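Local coordinates for putative trimethylamine methyltransferase (Rhizobium meliloti, PDB 4YYC), which probably acts as a methyltransferase, as a member of the trimethylamine methyltransferase family, at residues A168-S173 with S491-Y496. Residues are numbered along the deposited sequence; the frame is centred on the assembly and turned at random.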
loop_
_atom_site.group_PDB
_atom_site.type_symbol
_atom_site.label_atom_id
_atom_site.label_comp_id
_atom_site.label_asym_id
_atom_site.label_seq_id
_atom_site.Cartn_x
_atom_site.Cartn_y
_atom_site.Cartn_z
ATOM N N ALA A 168 -21.964 3.156 -7.796
ATOM C CA ALA A 168 -21.144 4.335 -7.576
ATOM C C ALA A 168 -21.900 5.436 -6.812
ATOM O O ALA A 168 -21.307 6.118 -5.964
ATOM C CB ALA A 168 -20.646 4.905 -8.895
ATOM N N TYR A 169 -23.194 5.583 -7.098
ATOM C CA TYR A 169 -24.052 6.525 -6.367
ATOM C C TYR A 169 -24.116 6.146 -4.886
ATOM O O TYR A 169 -24.052 7.000 -4.014
ATOM C CB TYR A 169 -25.448 6.557 -7.006
ATOM C CG TYR A 169 -26.455 7.305 -6.205
ATOM C CD1 TYR A 169 -26.428 8.684 -6.148
ATOM C CD2 TYR A 169 -27.405 6.622 -5.433
ATOM C CE1 TYR A 169 -27.374 9.387 -5.423
ATOM C CE2 TYR A 169 -28.356 7.321 -4.698
ATOM C CZ TYR A 169 -28.323 8.692 -4.695
ATOM O OH TYR A 169 -29.232 9.402 -3.962
HETATM N N MSE A 170 -24.232 4.847 -4.603
HETATM C CA MSE A 170 -24.371 4.365 -3.240
HETATM C C MSE A 170 -23.059 4.284 -2.490
HETATM O O MSE A 170 -23.062 4.467 -1.272
HETATM C CB MSE A 170 -25.053 3.019 -3.226
HETATM C CG MSE A 170 -26.498 3.154 -3.649
HETATM SE SE MSE A 170 -27.470 1.439 -3.626
HETATM C CE MSE A 170 -26.793 0.591 -5.220
ATOM N N ALA A 171 -21.949 3.979 -3.152
ATOM C CA ALA A 171 -20.637 3.795 -2.488
ATOM C C ALA A 171 -20.271 5.117 -1.775
ATOM O O ALA A 171 -20.128 6.153 -2.434
ATOM C CB ALA A 171 -19.585 3.473 -3.495
ATOM N N PRO A 172 -20.052 5.082 -0.446
ATOM C CA PRO A 172 -19.944 6.375 0.245
ATOM C C PRO A 172 -18.696 7.189 -0.123
ATOM O O PRO A 172 -18.743 8.418 -0.069
ATOM C CB PRO A 172 -19.883 6.006 1.727
ATOM C CG PRO A 172 -20.369 4.638 1.815
ATOM C CD PRO A 172 -20.320 3.975 0.478
ATOM N N SER A 173 -17.600 6.541 -0.506
ATOM C CA SER A 173 -16.388 7.280 -0.870
ATOM C C SER A 173 -16.146 7.318 -2.357
ATOM O O SER A 173 -15.070 7.707 -2.792
ATOM C CB SER A 173 -15.143 6.794 -0.089
ATOM O OG SER A 173 -15.194 7.182 1.270
ATOM N N SER A 491 -27.603 -6.681 -2.362
ATOM C CA SER A 491 -28.361 -5.996 -1.366
ATOM C C SER A 491 -28.474 -4.516 -1.689
ATOM O O SER A 491 -29.563 -3.938 -1.622
ATOM C CB SER A 491 -27.734 -6.169 0.010
ATOM O OG SER A 491 -28.616 -5.615 0.971
ATOM N N TRP A 492 -27.341 -3.908 -2.045
ATOM C CA TRP A 492 -27.354 -2.500 -2.424
ATOM C C TRP A 492 -28.278 -2.250 -3.618
ATOM O O TRP A 492 -29.060 -1.281 -3.623
ATOM C CB TRP A 492 -25.956 -2.001 -2.751
ATOM C CG TRP A 492 -25.070 -1.712 -1.600
ATOM C CD1 TRP A 492 -25.204 -2.119 -0.307
ATOM C CD2 TRP A 492 -23.847 -0.971 -1.665
ATOM N NE1 TRP A 492 -24.112 -1.685 0.438
ATOM C CE2 TRP A 492 -23.286 -0.961 -0.379
ATOM C CE3 TRP A 492 -23.180 -0.287 -2.699
ATOM C CZ2 TRP A 492 -22.087 -0.297 -0.094
ATOM C CZ3 TRP A 492 -21.995 0.344 -2.416
ATOM C CH2 TRP A 492 -21.473 0.341 -1.125
ATOM N N LEU A 493 -28.215 -3.122 -4.614
ATOM C CA LEU A 493 -29.009 -2.900 -5.830
ATOM C C LEU A 493 -30.502 -3.093 -5.546
ATOM O O LEU A 493 -31.339 -2.376 -6.123
ATOM C CB LEU A 493 -28.544 -3.805 -6.942
ATOM C CG LEU A 493 -27.218 -3.402 -7.583
ATOM C CD1 LEU A 493 -26.750 -4.521 -8.491
ATOM C CD2 LEU A 493 -27.323 -2.087 -8.360
ATOM N N GLU A 494 -30.824 -3.995 -4.630
ATOM C CA GLU A 494 -32.220 -4.160 -4.184
ATOM C C GLU A 494 -32.768 -2.954 -3.453
ATOM O O GLU A 494 -33.946 -2.634 -3.621
ATOM C CB GLU A 494 -32.381 -5.417 -3.314
ATOM C CG GLU A 494 -32.339 -6.650 -4.165
ATOM N N HIS A 495 -31.935 -2.278 -2.662
ATOM C CA HIS A 495 -32.371 -1.141 -1.878
ATOM C C HIS A 495 -32.226 0.215 -2.501
ATOM O O HIS A 495 -32.744 1.182 -1.976
ATOM C CB HIS A 495 -31.763 -1.225 -0.490
ATOM C CG HIS A 495 -32.298 -2.409 0.262
ATOM N ND1 HIS A 495 -31.650 -3.626 0.288
ATOM C CD2 HIS A 495 -33.488 -2.605 0.885
ATOM C CE1 HIS A 495 -32.375 -4.496 0.969
ATOM N NE2 HIS A 495 -33.492 -3.900 1.349
ATOM N N TYR A 496 -31.563 0.262 -3.642
ATOM C CA TYR A 496 -31.347 1.500 -4.367
ATOM C C TYR A 496 -32.635 2.274 -4.636
ATOM O O TYR A 496 -33.664 1.690 -5.001
ATOM C CB TYR A 496 -30.671 1.168 -5.701
ATOM C CG TYR A 496 -30.577 2.331 -6.632
ATOM C CD1 TYR A 496 -29.530 3.220 -6.560
ATOM C CD2 TYR A 496 -31.532 2.520 -7.621
ATOM C CE1 TYR A 496 -29.432 4.291 -7.444
ATOM C CE2 TYR A 496 -31.452 3.579 -8.492
ATOM C CZ TYR A 496 -30.394 4.464 -8.401
ATOM O OH TYR A 496 -30.302 5.512 -9.280
#
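Two donors of His495 grip the carbonyl O of Ser491 from opposite faces of its plane: the ring ND1, at 2.8 Å with an N-H...O angle of 154°, and the backbone N. One residue further on, Met170 SE, the selenium of a selenomethionine, comes within 3.2 Å of the carbonyl O of Trp492. Met170 makes the largest share of the contact from its side. Its chain runs out extended as far as the selenium and then bends (chi3 -76°), a turn that brings the terminal methyl CE back against Trp492 CB, 3.7 Å away, and near Leu493 CD2. SE also lies close to the plane of the Tyr496 ring, at its edge, 3.8 Å from that residue's CB, and stands obliquely to the indole of Trp492; both are Met-aromatic contacts. Further along the indole, CE3 touches Met170 CB, CZ3 sits 3.7 Å from Ala171 CA, and CH2 meets Pro172 CD at 4.1 Å, so the six-membered ring follows the chain as it leaves its helix. Were Trp492 an alanine, Ala171 and Pro172 would probably lose the indole they rest on, and a gap would be likely to open beside Met170 CB. On the other flank, Tyr169 CD2 meets Tyr496 CE1 at 3.7 Å, with the ring planes at 81°. The hydroxyl of Tyr496 is hydrogen-bonded to the carbonyl of Tyr203. The contact thus joins the C-terminal ends of helices 158-170 and 481-495 across more than 300 residues of sequence. Leu493 and Tyr496 reach back along helix 158-170 to Lys166, while helix 404-420 packs against Ala171, Pro172 and Trp492 through Gln411, with Met408 also touching the indole.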